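Local coordinates for protein cysteine desulfurase (PDB 6WCI) that probably removes sulfur from L-cysteine, leaving L-alanine and passing the sulfur to a carrier, with pyridoxal 5'-phosphate as cofactor, at residues 340-345 / 355-360; 333-338 / 410-415; 133-138 / 158-163; 214-219 / 237-242. All coordinates share one frame; numbering follows the deposited sequence. Where two conformers were deposited one is given.

Contact 1. Residues 340-345 / 355-360; sequences DGLRII and VSFLID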
loop_
_atom_site.group_PDB
_atom_site.type_symbol
_atom_site.label_atom_id
_atom_site.label_comp_id
_atom_site.label_asym_id
_atom_site.label_seq_id
_atom_site.Cartn_x
_atom_site.Cartn_y
_atom_site.Cartn_z
ATOM N N ASP B 340 -35.459 -10.112 23.761
ATOM C CA ASP B 340 -35.349 -10.896 24.981
ATOM C C ASP B 340 -34.095 -11.763 24.944
ATOM O O ASP B 340 -33.786 -12.390 23.925
ATOM C CB ASP B 340 -36.599 -11.753 25.163
ATOM C CG ASP B 340 -36.617 -12.475 26.488
ATOM O OD1 ASP B 340 -36.417 -11.815 27.529
ATOM O OD2 ASP B 340 -36.834 -13.704 26.484
ATOM N N GLY B 341 -33.373 -11.793 26.062
ATOM C CA GLY B 341 -32.141 -12.544 26.143
ATOM C C GLY B 341 -30.970 -11.921 25.419
ATOM O O GLY B 341 -29.963 -12.605 25.198
ATOM N N LEU B 342 -31.064 -10.649 25.044
ATOM C CA LEU B 342 -30.014 -9.989 24.283
ATOM C C LEU B 342 -29.069 -9.260 25.229
ATOM O O LEU B 342 -29.509 -8.545 26.136
ATOM C CB LEU B 342 -30.603 -9.011 23.267
ATOM C CG LEU B 342 -29.572 -8.336 22.350
ATOM C CD1 LEU B 342 -30.059 -8.333 20.907
ATOM C CD2 LEU B 342 -29.278 -6.920 22.818
ATOM N N ARG B 343 -27.773 -9.431 24.993
ATOM C CA ARG B 343 -26.718 -8.853 25.812
ATOM C C ARG B 343 -25.814 -8.021 24.913
ATOM O O ARG B 343 -25.281 -8.534 23.925
ATOM C CB ARG B 343 -25.942 -9.964 26.518
ATOM C CG ARG B 343 -24.520 -9.648 26.899
ATOM C CD ARG B 343 -24.133 -10.549 28.054
ATOM N NE ARG B 343 -22.712 -10.583 28.391
ATOM C CZ ARG B 343 -21.988 -9.536 28.774
ATOM N NH1 ARG B 343 -22.520 -8.320 28.820
ATOM N NH2 ARG B 343 -20.715 -9.707 29.092
ATOM N N ILE B 344 -25.672 -6.739 25.237
ATOM C CA ILE B 344 -24.807 -5.829 24.495
ATOM C C ILE B 344 -23.460 -5.773 25.200
ATOM O O ILE B 344 -23.382 -5.460 26.391
ATOM C CB ILE B 344 -25.429 -4.429 24.390
ATOM C CG1 ILE B 344 -26.671 -4.460 23.492
ATOM C CG2 ILE B 344 -24.406 -3.434 23.867
ATOM C CD1 ILE B 344 -27.519 -3.194 23.548
ATOM N N ILE B 345 -22.395 -6.069 24.467
ATOM C CA ILE B 345 -21.045 -6.060 25.012
ATOM C C ILE B 345 -20.424 -4.723 24.630
ATOM O O ILE B 345 -19.965 -4.526 23.500
ATOM C CB ILE B 345 -20.233 -7.258 24.518
ATOM C CG1 ILE B 345 -20.775 -8.527 25.176
ATOM C CG2 ILE B 345 -18.756 -7.085 24.848
ATOM C CD1 ILE B 345 -20.394 -9.793 24.470
ATOM N N VAL B 355 -22.302 -1.725 17.739
ATOM C CA VAL B 355 -22.996 -2.546 18.729
ATOM C C VAL B 355 -22.596 -3.999 18.518
ATOM O O VAL B 355 -22.977 -4.613 17.515
ATOM C CB VAL B 355 -24.521 -2.392 18.643
ATOM C CG1 VAL B 355 -25.187 -3.341 19.615
ATOM C CG2 VAL B 355 -24.941 -0.948 18.901
ATOM N N SER B 356 -21.833 -4.553 19.457
ATOM C CA SER B 356 -21.550 -5.979 19.489
ATOM C C SER B 356 -22.476 -6.620 20.518
ATOM O O SER B 356 -22.609 -6.108 21.632
ATOM C CB SER B 356 -20.085 -6.244 19.849
ATOM O OG SER B 356 -19.199 -5.811 18.823
ATOM N N PHE B 357 -23.115 -7.730 20.151
ATOM C CA PHE B 357 -24.136 -8.306 21.021
ATOM C C PHE B 357 -24.167 -9.821 20.891
ATOM O O PHE B 357 -23.679 -10.399 19.915
ATOM C CB PHE B 357 -25.530 -7.733 20.721
ATOM C CG PHE B 357 -26.053 -8.091 19.351
ATOM C CD1 PHE B 357 -25.728 -7.319 18.250
ATOM C CD2 PHE B 357 -26.869 -9.196 19.167
ATOM C CE1 PHE B 357 -26.204 -7.645 16.989
ATOM C CE2 PHE B 357 -27.342 -9.527 17.910
ATOM C CZ PHE B 357 -27.011 -8.750 16.821
ATOM N N LEU B 358 -24.752 -10.453 21.906
ATOM C CA LEU B 358 -25.022 -11.879 21.920
ATOM C C LEU B 358 -26.489 -12.090 22.264
ATOM O O LEU B 358 -27.148 -11.205 22.816
ATOM C CB LEU B 358 -24.143 -12.621 22.937
ATOM C CG LEU B 358 -22.677 -12.881 22.591
ATOM C CD1 LEU B 358 -22.039 -13.678 23.705
ATOM C CD2 LEU B 358 -22.575 -13.632 21.280
ATOM N N ILE B 359 -27.000 -13.272 21.935
ATOM C CA ILE B 359 -28.355 -13.664 22.311
ATOM C C ILE B 359 -28.316 -15.089 22.851
ATOM O O ILE B 359 -27.630 -15.953 22.294
ATOM C CB ILE B 359 -29.338 -13.542 21.124
ATOM C CG1 ILE B 359 -29.346 -12.109 20.582
ATOM C CG2 ILE B 359 -30.738 -13.936 21.549
ATOM C CD1 ILE B 359 -30.106 -11.929 19.293
ATOM N N ASP B 360 -29.046 -15.324 23.944
ATOM C CA ASP B 360 -29.115 -16.650 24.551
ATOM C C ASP B 360 -29.730 -17.661 23.592
ATOM O O ASP B 360 -30.835 -17.459 23.077
ATOM C CB ASP B 360 -29.941 -16.601 25.839
ATOM C CG ASP B 360 -29.087 -16.434 27.079
ATOM O OD1 ASP B 360 -27.929 -16.910 27.085
ATOM O OD2 ASP B 360 -29.584 -15.835 28.056
HETATM O O HOH W 1 -21.121 -2.560 21.496
#

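Contact 2. Residues 333-338 / 410-415; sequences TEELRR and EIERFM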
loop_
_atom_site.group_PDB
_atom_site.type_symbol
_atom_site.label_atom_id
_atom_site.label_comp_id
_atom_site.label_asym_id
_atom_site.label_seq_id
_atom_site.Cartn_x
_atom_site.Cartn_y
_atom_site.Cartn_z
ATOM N N THR B 333 -30.135 1.014 19.505
ATOM C CA THR B 333 -29.899 0.414 20.813
ATOM C C THR B 333 -31.202 0.272 21.591
ATOM O O THR B 333 -31.425 -0.748 22.255
ATOM C CB THR B 333 -28.890 1.245 21.614
ATOM O OG1 THR B 333 -27.624 1.262 20.936
ATOM C CG2 THR B 333 -28.707 0.671 23.025
ATOM N N GLU B 334 -32.069 1.287 21.526
ATOM C CA GLU B 334 -33.343 1.222 22.240
ATOM C C GLU B 334 -34.178 0.050 21.744
ATOM O O GLU B 334 -34.734 -0.714 22.538
ATOM C CB GLU B 334 -34.099 2.541 22.078
ATOM C CG GLU B 334 -35.350 2.661 22.938
ATOM C CD GLU B 334 -36.052 3.995 22.760
ATOM O OE1 GLU B 334 -35.760 4.693 21.767
ATOM O OE2 GLU B 334 -36.894 4.348 23.613
ATOM N N GLU B 335 -34.260 -0.120 20.427
ATOM C CA GLU B 335 -34.999 -1.252 19.882
ATOM C C GLU B 335 -34.259 -2.568 20.101
ATOM O O GLU B 335 -34.894 -3.605 20.310
ATOM C CB GLU B 335 -35.276 -1.032 18.392
ATOM C CG GLU B 335 -35.928 0.309 18.062
ATOM C CD GLU B 335 -37.314 0.456 18.667
ATOM O OE1 GLU B 335 -37.584 1.486 19.323
ATOM O OE2 GLU B 335 -38.130 -0.469 18.488
ATOM N N LEU B 336 -32.921 -2.556 20.065
ATOM C CA LEU B 336 -32.196 -3.804 20.298
ATOM C C LEU B 336 -32.419 -4.317 21.717
ATOM O O LEU B 336 -32.601 -5.523 21.925
ATOM C CB LEU B 336 -30.704 -3.627 20.031
ATOM C CG LEU B 336 -29.970 -4.914 19.637
ATOM C CD1 LEU B 336 -30.382 -5.377 18.234
ATOM C CD2 LEU B 336 -28.465 -4.733 19.724
ATOM N N ARG B 337 -32.417 -3.418 22.705
ATOM C CA ARG B 337 -32.583 -3.828 24.097
ATOM C C ARG B 337 -33.968 -4.396 24.383
ATOM O O ARG B 337 -34.165 -4.996 25.445
ATOM C CB ARG B 337 -32.289 -2.652 25.036
ATOM C CG ARG B 337 -30.820 -2.283 25.134
ATOM C CD ARG B 337 -30.545 -1.335 26.289
ATOM N NE ARG B 337 -29.121 -1.029 26.427
ATOM C CZ ARG B 337 -28.223 -1.845 26.982
ATOM N NH1 ARG B 337 -28.598 -3.029 27.452
ATOM N NH2 ARG B 337 -26.943 -1.482 27.065
ATOM N N ARG B 338 -34.923 -4.228 23.467
ATOM C CA ARG B 338 -36.222 -4.883 23.582
ATOM C C ARG B 338 -36.162 -6.367 23.244
ATOM O O ARG B 338 -37.127 -7.086 23.511
ATOM C CB ARG B 338 -37.250 -4.189 22.674
ATOM C CG ARG B 338 -37.348 -2.673 22.857
ATOM C CD ARG B 338 -38.467 -2.064 22.013
ATOM N NE ARG B 338 -38.356 -0.609 21.910
ATOM C CZ ARG B 338 -38.787 0.251 22.830
ATOM N NH1 ARG B 338 -39.370 -0.185 23.939
ATOM N NH2 ARG B 338 -38.636 1.556 22.637
ATOM N N GLU B 410 -33.994 1.320 7.759
ATOM C CA GLU B 410 -33.155 0.126 7.768
ATOM C C GLU B 410 -33.069 -0.482 9.160
ATOM O O GLU B 410 -33.097 -1.708 9.308
ATOM C CB GLU B 410 -31.751 0.452 7.260
ATOM C CG GLU B 410 -31.633 0.566 5.744
ATOM C CD GLU B 410 -30.251 1.016 5.350
ATOM O OE1 GLU B 410 -29.567 1.583 6.231
ATOM O OE2 GLU B 410 -29.841 0.795 4.184
ATOM N N ILE B 411 -32.929 0.361 10.187
ATOM C CA ILE B 411 -32.916 -0.134 11.566
ATOM C C ILE B 411 -34.156 -0.979 11.835
ATOM O O ILE B 411 -34.070 -2.081 12.387
ATOM C CB ILE B 411 -32.808 1.035 12.563
ATOM C CG1 ILE B 411 -31.422 1.678 12.499
ATOM C CG2 ILE B 411 -33.096 0.555 13.999
ATOM C CD1 ILE B 411 -31.323 3.004 13.220
ATOM N N GLU B 412 -35.325 -0.484 11.420
ATOM C CA GLU B 412 -36.558 -1.230 11.668
ATOM C C GLU B 412 -36.596 -2.515 10.847
ATOM O O GLU B 412 -36.962 -3.574 11.369
ATOM C CB GLU B 412 -37.780 -0.357 11.374
ATOM C CG GLU B 412 -37.949 0.835 12.319
ATOM C CD GLU B 412 -38.241 0.428 13.764
ATOM O OE1 GLU B 412 -37.973 1.236 14.678
ATOM O OE2 GLU B 412 -38.735 -0.696 13.990
ATOM N N ARG B 413 -36.196 -2.445 9.570
ATOM C CA ARG B 413 -36.081 -3.649 8.747
ATOM C C ARG B 413 -35.134 -4.662 9.379
ATOM O O ARG B 413 -35.357 -5.874 9.287
ATOM C CB ARG B 413 -35.583 -3.286 7.345
ATOM C CG ARG B 413 -36.508 -2.395 6.535
ATOM C CD ARG B 413 -36.014 -2.285 5.095
ATOM N NE ARG B 413 -35.738 -3.605 4.530
ATOM C CZ ARG B 413 -36.671 -4.406 4.027
ATOM N NH1 ARG B 413 -37.934 -4.012 4.007
ATOM N NH2 ARG B 413 -36.342 -5.595 3.541
ATOM N N PHE B 414 -34.054 -4.180 9.998
ATOM C CA PHE B 414 -33.099 -5.065 10.656
ATOM C C PHE B 414 -33.764 -5.842 11.791
ATOM O O PHE B 414 -33.622 -7.066 11.895
ATOM C CB PHE B 414 -31.919 -4.238 11.177
ATOM C CG PHE B 414 -30.941 -5.017 12.016
ATOM C CD1 PHE B 414 -31.169 -5.227 13.372
ATOM C CD2 PHE B 414 -29.777 -5.518 11.453
ATOM C CE1 PHE B 414 -30.264 -5.937 14.136
ATOM C CE2 PHE B 414 -28.867 -6.226 12.210
ATOM C CZ PHE B 414 -29.106 -6.436 13.552
ATOM N N MET B 415 -34.476 -5.139 12.669
ATOM C CA MET B 415 -35.067 -5.798 13.827
ATOM C C MET B 415 -36.095 -6.839 13.414
ATOM O O MET B 415 -36.246 -7.866 14.086
ATOM C CB MET B 415 -35.695 -4.758 14.744
ATOM C CG MET B 415 -34.737 -3.655 15.097
ATOM S SD MET B 415 -33.509 -4.215 16.295
ATOM C CE MET B 415 -32.333 -2.863 16.244
#

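Contact 3. Residues 133-138 / 158-163; sequences GDVILI and GATIRV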
loop_
_atom_site.group_PDB
_atom_site.type_symbol
_atom_site.label_atom_id
_atom_site.label_comp_id
_atom_site.label_asym_id
_atom_site.label_seq_id
_atom_site.Cartn_x
_atom_site.Cartn_y
_atom_site.Cartn_z
ATOM N N GLY B 133 13.516 -4.755 30.459
ATOM C CA GLY B 133 13.072 -4.025 31.623
ATOM C C GLY B 133 12.023 -2.969 31.320
ATOM O O GLY B 133 11.193 -2.668 32.184
ATOM N N ASP B 134 12.042 -2.402 30.118
ATOM C CA ASP B 134 11.028 -1.435 29.738
ATOM C C ASP B 134 9.678 -2.124 29.555
ATOM O O ASP B 134 9.590 -3.305 29.210
ATOM C CB ASP B 134 11.403 -0.718 28.441
ATOM C CG ASP B 134 12.688 0.099 28.549
ATOM O OD1 ASP B 134 13.009 0.605 29.640
ATOM O OD2 ASP B 134 13.366 0.259 27.504
ATOM N N VAL B 135 8.615 -1.364 29.767
ATOM C CA VAL B 135 7.261 -1.892 29.698
ATOM C C VAL B 135 6.506 -1.151 28.616
ATOM O O VAL B 135 6.575 0.081 28.541
ATOM C CB VAL B 135 6.552 -1.769 31.055
ATOM C CG1 VAL B 135 5.068 -2.150 30.929
ATOM C CG2 VAL B 135 7.269 -2.643 32.059
ATOM N N ILE B 136 5.821 -1.908 27.759
ATOM C CA ILE B 136 4.851 -1.380 26.811
ATOM C C ILE B 136 3.468 -1.665 27.384
ATOM O O ILE B 136 3.133 -2.819 27.683
ATOM C CB ILE B 136 5.005 -2.019 25.423
ATOM C CG1 ILE B 136 6.429 -1.825 24.880
ATOM C CG2 ILE B 136 3.954 -1.466 24.446
ATOM C CD1 ILE B 136 6.702 -2.616 23.617
ATOM N N LEU B 137 2.672 -0.624 27.553
ATOM C CA LEU B 137 1.350 -0.758 28.156
ATOM C C LEU B 137 0.321 -0.703 27.033
ATOM O O LEU B 137 0.317 0.246 26.241
ATOM C CB LEU B 137 1.115 0.341 29.193
ATOM C CG LEU B 137 -0.160 0.243 30.036
ATOM C CD1 LEU B 137 -0.147 -1.030 30.860
ATOM C CD2 LEU B 137 -0.313 1.459 30.936
ATOM N N ILE B 138 -0.512 -1.742 26.938
ATOM C CA ILE B 138 -1.488 -1.911 25.861
ATOM C C ILE B 138 -2.842 -2.174 26.496
ATOM O O ILE B 138 -2.939 -3.011 27.398
ATOM C CB ILE B 138 -1.118 -3.090 24.937
ATOM C CG1 ILE B 138 0.359 -3.009 24.508
ATOM C CG2 ILE B 138 -2.089 -3.180 23.752
ATOM C CD1 ILE B 138 0.809 -4.199 23.683
ATOM N N GLY B 158 13.356 -7.476 24.370
ATOM C CA GLY B 158 13.221 -7.847 25.755
ATOM C C GLY B 158 12.305 -6.951 26.555
ATOM O O GLY B 158 12.187 -7.145 27.768
ATOM N N ALA B 159 11.678 -5.954 25.931
ATOM C CA ALA B 159 10.631 -5.220 26.623
ATOM C C ALA B 159 9.511 -6.175 27.007
ATOM O O ALA B 159 9.333 -7.229 26.397
ATOM C CB ALA B 159 10.085 -4.089 25.754
ATOM N N THR B 160 8.783 -5.827 28.059
ATOM C CA THR B 160 7.650 -6.626 28.489
ATOM C C THR B 160 6.367 -5.851 28.237
ATOM O O THR B 160 6.357 -4.617 28.239
ATOM C CB THR B 160 7.766 -7.023 29.967
ATOM O OG1 THR B 160 7.460 -5.902 30.807
ATOM C CG2 THR B 160 9.183 -7.496 30.270
ATOM N N ILE B 161 5.286 -6.588 27.986
ATOM C CA ILE B 161 3.981 -6.003 27.708
ATOM C C ILE B 161 3.108 -6.149 28.945
ATOM O O ILE B 161 3.015 -7.238 29.524
ATOM C CB ILE B 161 3.330 -6.671 26.489
ATOM C CG1 ILE B 161 4.085 -6.282 25.208
ATOM C CG2 ILE B 161 1.857 -6.297 26.399
ATOM C CD1 ILE B 161 3.437 -6.796 23.962
ATOM N N ARG B 162 2.465 -5.055 29.348
ATOM C CA ARG B 162 1.539 -5.040 30.471
ATOM C C ARG B 162 0.190 -4.542 29.972
ATOM O O ARG B 162 0.127 -3.698 29.077
ATOM C CB ARG B 162 2.082 -4.146 31.598
ATOM C CG ARG B 162 1.194 -3.998 32.815
ATOM C CD ARG B 162 1.790 -2.974 33.762
ATOM N NE ARG B 162 3.114 -3.373 34.237
ATOM C CZ ARG B 162 3.957 -2.552 34.857
ATOM N NH1 ARG B 162 3.603 -1.288 35.059
ATOM N NH2 ARG B 162 5.150 -2.987 35.269
ATOM N N VAL B 163 -0.898 -5.077 30.530
ATOM C CA VAL B 163 -2.243 -4.832 30.000
ATOM C C VAL B 163 -2.960 -3.799 30.858
ATOM O O VAL B 163 -2.957 -3.891 32.089
ATOM C CB VAL B 163 -3.070 -6.129 29.920
ATOM C CG1 VAL B 163 -4.462 -5.832 29.332
ATOM C CG2 VAL B 163 -2.366 -7.162 29.067
#

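Contact 4. Residues 214-219 / 237-242; sequences GIITVV and CDFYAI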
loop_
_atom_site.group_PDB
_atom_site.type_symbol
_atom_site.label_atom_id
_atom_site.label_comp_id
_atom_site.label_asym_id
_atom_site.label_seq_id
_atom_site.Cartn_x
_atom_site.Cartn_y
_atom_site.Cartn_z
ATOM N N GLY B 214 6.325 10.797 31.213
ATOM C CA GLY B 214 7.293 10.411 30.200
ATOM C C GLY B 214 6.915 9.159 29.438
ATOM O O GLY B 214 7.787 8.342 29.120
ATOM N N ILE B 215 5.633 8.987 29.132
ATOM C CA ILE B 215 5.152 7.789 28.453
ATOM C C ILE B 215 4.667 8.177 27.061
ATOM O O ILE B 215 3.750 8.999 26.915
ATOM C CB ILE B 215 4.048 7.092 29.260
ATOM C CG1 ILE B 215 4.615 6.583 30.589
ATOM C CG2 ILE B 215 3.433 5.960 28.448
ATOM C CD1 ILE B 215 3.575 6.004 31.526
ATOM N N ILE B 216 5.284 7.585 26.037
ATOM C CA ILE B 216 4.869 7.830 24.661
ATOM C C ILE B 216 3.498 7.211 24.414
ATOM O O ILE B 216 3.220 6.081 24.837
ATOM C CB ILE B 216 5.906 7.261 23.678
ATOM C CG1 ILE B 216 7.249 7.999 23.813
ATOM C CG2 ILE B 216 5.358 7.307 22.254
ATOM C CD1 ILE B 216 7.157 9.507 23.610
ATOM N N THR B 217 2.636 7.939 23.713
ATOM C CA THR B 217 1.303 7.445 23.383
ATOM C C THR B 217 1.170 7.221 21.883
ATOM O O THR B 217 1.440 8.129 21.088
ATOM C CB THR B 217 0.212 8.403 23.857
ATOM O OG1 THR B 217 0.507 9.741 23.432
ATOM C CG2 THR B 217 0.096 8.365 25.362
ATOM N N VAL B 218 0.741 6.013 21.513
ATOM C CA VAL B 218 0.354 5.669 20.149
ATOM C C VAL B 218 -1.160 5.453 20.134
ATOM O O VAL B 218 -1.670 4.481 20.710
ATOM C CB VAL B 218 1.103 4.426 19.648
ATOM C CG1 VAL B 218 0.724 4.136 18.214
ATOM C CG2 VAL B 218 2.623 4.627 19.783
ATOM N N VAL B 219 -1.889 6.358 19.491
ATOM C CA VAL B 219 -3.346 6.352 19.525
ATOM C C VAL B 219 -3.864 5.810 18.199
ATOM O O VAL B 219 -3.525 6.327 17.123
ATOM C CB VAL B 219 -3.911 7.752 19.816
ATOM C CG1 VAL B 219 -5.414 7.737 19.745
ATOM C CG2 VAL B 219 -3.452 8.238 21.181
ATOM N N CYS B 237 -1.178 13.683 21.806
ATOM C CA CYS B 237 -0.521 12.389 21.720
ATOM C C CYS B 237 0.790 12.529 20.949
ATOM O O CYS B 237 1.068 13.566 20.344
ATOM C CB CYS B 237 -1.442 11.366 21.053
ATOM S SG CYS B 237 -2.008 11.811 19.369
ATOM N N ASP B 238 1.611 11.473 20.986
ATOM C CA ASP B 238 2.851 11.457 20.207
ATOM C C ASP B 238 2.672 10.922 18.785
ATOM O O ASP B 238 3.435 11.307 17.887
ATOM C CB ASP B 238 3.911 10.620 20.922
ATOM C CG ASP B 238 4.247 11.169 22.290
ATOM O OD1 ASP B 238 4.977 12.183 22.351
ATOM O OD2 ASP B 238 3.738 10.608 23.294
ATOM N N PHE B 239 1.709 10.029 18.571
ATOM C CA PHE B 239 1.478 9.368 17.290
ATOM C C PHE B 239 -0.004 9.048 17.176
ATOM O O PHE B 239 -0.576 8.519 18.123
ATOM C CB PHE B 239 2.229 8.040 17.168
ATOM C CG PHE B 239 3.722 8.151 17.267
ATOM C CD1 PHE B 239 4.492 8.382 16.133
ATOM C CD2 PHE B 239 4.358 7.967 18.477
ATOM C CE1 PHE B 239 5.878 8.465 16.223
ATOM C CE2 PHE B 239 5.737 8.043 18.576
ATOM C CZ PHE B 239 6.501 8.293 17.444
ATOM N N TYR B 240 -0.591 9.279 15.993
ATOM C CA TYR B 240 -2.005 9.009 15.742
ATOM C C TYR B 240 -2.158 8.379 14.361
ATOM O O TYR B 240 -1.669 8.932 13.369
ATOM C CB TYR B 240 -2.821 10.304 15.850
ATOM C CG TYR B 240 -4.329 10.136 15.927
ATOM C CD1 TYR B 240 -5.094 9.974 14.782
ATOM C CD2 TYR B 240 -4.985 10.173 17.152
ATOM C CE1 TYR B 240 -6.493 9.843 14.863
ATOM C CE2 TYR B 240 -6.364 10.044 17.241
ATOM C CZ TYR B 240 -7.111 9.876 16.101
ATOM O OH TYR B 240 -8.485 9.746 16.213
ATOM N N ALA B 241 -2.814 7.218 14.301
ATOM C CA ALA B 241 -2.921 6.407 13.090
ATOM C C ALA B 241 -4.372 6.304 12.617
ATOM O O ALA B 241 -5.272 6.043 13.417
ATOM C CB ALA B 241 -2.372 5.001 13.347
ATOM N N ILE B 242 -4.599 6.469 11.310
ATOM C CA ILE B 242 -5.930 6.330 10.725
ATOM C C ILE B 242 -5.841 5.438 9.495
ATOM O O ILE B 242 -4.759 5.167 8.973
ATOM C CB ILE B 242 -6.562 7.688 10.349
ATOM C CG1 ILE B 242 -5.694 8.399 9.316
ATOM C CG2 ILE B 242 -6.758 8.553 11.587
ATOM C CD1 ILE B 242 -6.346 9.610 8.668
HETATM O O HOH W 2 3.877 11.358 25.849
#

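Contact 1. Residues 340-345 / 355-360
Leu342 reaches two side chains of the partner strand with a single methyl: its CD1 meets the Phe357 ring obliquely, 3.7 Å from CD2, and also touches Ile359 CG1 at 3.9 Å. The leucine keeps CG anti to the backbone N (chi1 -176°), which tips its end back over the neighbouring strand. Ile344 extends the same face, with CG1 4.3 Å from Val355 CG1, and Leu336 of helix 318-336 covers both Leu342 and Val355. On the other face, Ile345 CD1 lies 4.3 Å from Leu358 CG, while CG1 of Ile345 sits over the guanidinium of Arg343 in its own strand. Between the faces runs the backbone pairing. Arg343 and Leu358 form a hydrogen-bonded antiparallel pair, Arg343 N to Leu358 O at 2.9 Å and Leu358 N to Arg343 O at 2.8 Å. Toward the strand ends, Asp360 N donates to Gly341 O at 3.1 Å, and a water takes the N-H of Ser356 (N to water O 2.9 Å). The result is a beta hairpin: 355-359 also pairs with strand 397-401, and 342-345 forms one edge of the smaller sheet of this chain.

Contact 2. Residues 333-338 / 410-415
Leu336 and Met415 meet at the centre of this contact, their side chains crossing at about a right angle. Leu336 CD1 lies 3.8 Å from Met415 CE and 3.9 Å from Met415 SD, so one methyl touches both the sulfur and the terminal methyl. The same CD1 comes to the edge of the Phe414 ring, near its plane, 4.1 Å from CE1. Met415 gets there by a bend at chi2 (-75°), which also sets SD in the plane of that ring at its edge. Beside this patch, Met415 CE reaches Glu335 CB at 4.1 Å. No hydrogen bond passes between the segments; apolar touching carries most of the contact, as two helices, 318-336 and 408-422, pack together beside the smaller sheet of the chain. From behind, Leu336 is backed by Phe357 of the hairpin, and Phe414 meets the rings of Phe332 and Phe48. Toward the surface the carboxylates of Glu335 and Glu412 come near each other, but both side chains have two conformers, so their spacing is doubtful. In the conformer given, Glu412 OE1 is hydrogen-bonded to His331 NE2, which would temper its charge. Arg338 may do the same for Glu335, though this is equally uncertain: in the conformer given its NE makes a weak bond to OE1, within a salt-bridge network completed by Arg338 NH2 and Glu334 OE2, 3.4 Å apart. At the far end of 410-415, Glu410 is tied by a salt bridge to Arg30 and by a hydrogen bond from Asn406.

Contact 3. Residues 133-138 / 158-163
Val135 and Thr160 begin a run of four parallel pairs, continued by Ile136 with Ile161, Leu137 with Arg162 and Ile138 with Val163. The backbone bonds alternate between strands and are nearly straight: Thr160 N gives to Asp134 O (2.9 Å), Ile136 N to Thr160 O (2.8 Å), Arg162 N to Ile136 O (2.9 Å) and Ile138 N to Arg162 O (3.0 Å). Apolar contacts differ on the two faces. On that of Ile136 and Ile138, CD1 of Ile138 sits against Ile161 CG2 at 3.6 Å, with Trp150 of helix 148-157 over both Ile136 and Ile138. On the opposite face, Leu137 leans so far across that its CD1 is 3.2 Å from Arg162 O, a close touch beside the N-H bond that oxygen already accepts. The charged group shares this second face. Arg162 turns at chi3 (-61°) and lays its guanidinium over Val135, whose CG1 lies 4.0 Å above the centre of the plane; the same methyl touches Arg162 CB at 3.7 Å. NH1 is then held by Thr182 OG1. Phe281 of the second subunit packs on Ile138, Ile161 and Val163, so the dimer interface reaches this edge. With helix 148-157 joining the two strands, this is a beta-alpha-beta crossover at the margin of the seven-stranded sheet.

Contact 4. Residues 214-219 / 237-242
Thr217 holds OG1 between its own backbone N and carbonyl carbon (chi1 50°), while Asp238 turns CG anti to its carbonyl carbon (chi1 -61°); with these rotations each side chain meets the other residue's backbone N-H, just ahead of strand 239-243. Asp238 N gives its hydrogen to Thr217 OG1 at 3.2 Å, and Thr217 N gives to the anti lone pair of Asp238 OD2 at 2.9 Å. OD2 also has a water at 2.7 Å, and OD1 is gripped by Arg211 and His262, so this buried carboxylate is held from several quarters and probably stays charged. Ile216 presses across it at about a right angle, and its CG2 meets the edge of the Phe239 ring, 3.8 Å from CE2. Further along, regular parallel pairing takes over, Val219 N to Phe239 O at 2.9 Å and Ala241 N to Val219 O at 3.0 Å. Val219 CG1 meets the Tyr240 ring obliquely, 3.5 Å from CE2. Helix 232-235 lies in the connection, making a beta-alpha-beta unit. Helix 203-212 covers Thr217 and Cys237, helix 114-126 packs on Ile216, Val218, Phe239 and Ala241, and strand 185-191 bonds to the far side of 216-220.

The four contacts fall into two groups. Contacts 1 and 2 touch, their centres 12 Å apart: Leu336 is common ground, with its CG 3.6 Å from Leu342 CD1, so the helix pair rests on the hairpin that follows helix 318-336 in the chain. Contacts 3 and 4 share the larger sheet, where strand 185-191 separates them; their centres are 16 Å apart and their nearest atoms about 6 Å. The groups stand well apart: contacts 1 and 4 have centres 33 Å apart and nearest atoms about 18 Å apart. Contact 4 is nearest the cofactor in sequence: Lys246, three residues beyond the end of strand 239-243, carries the pyridoxal phosphate as a Schiff base.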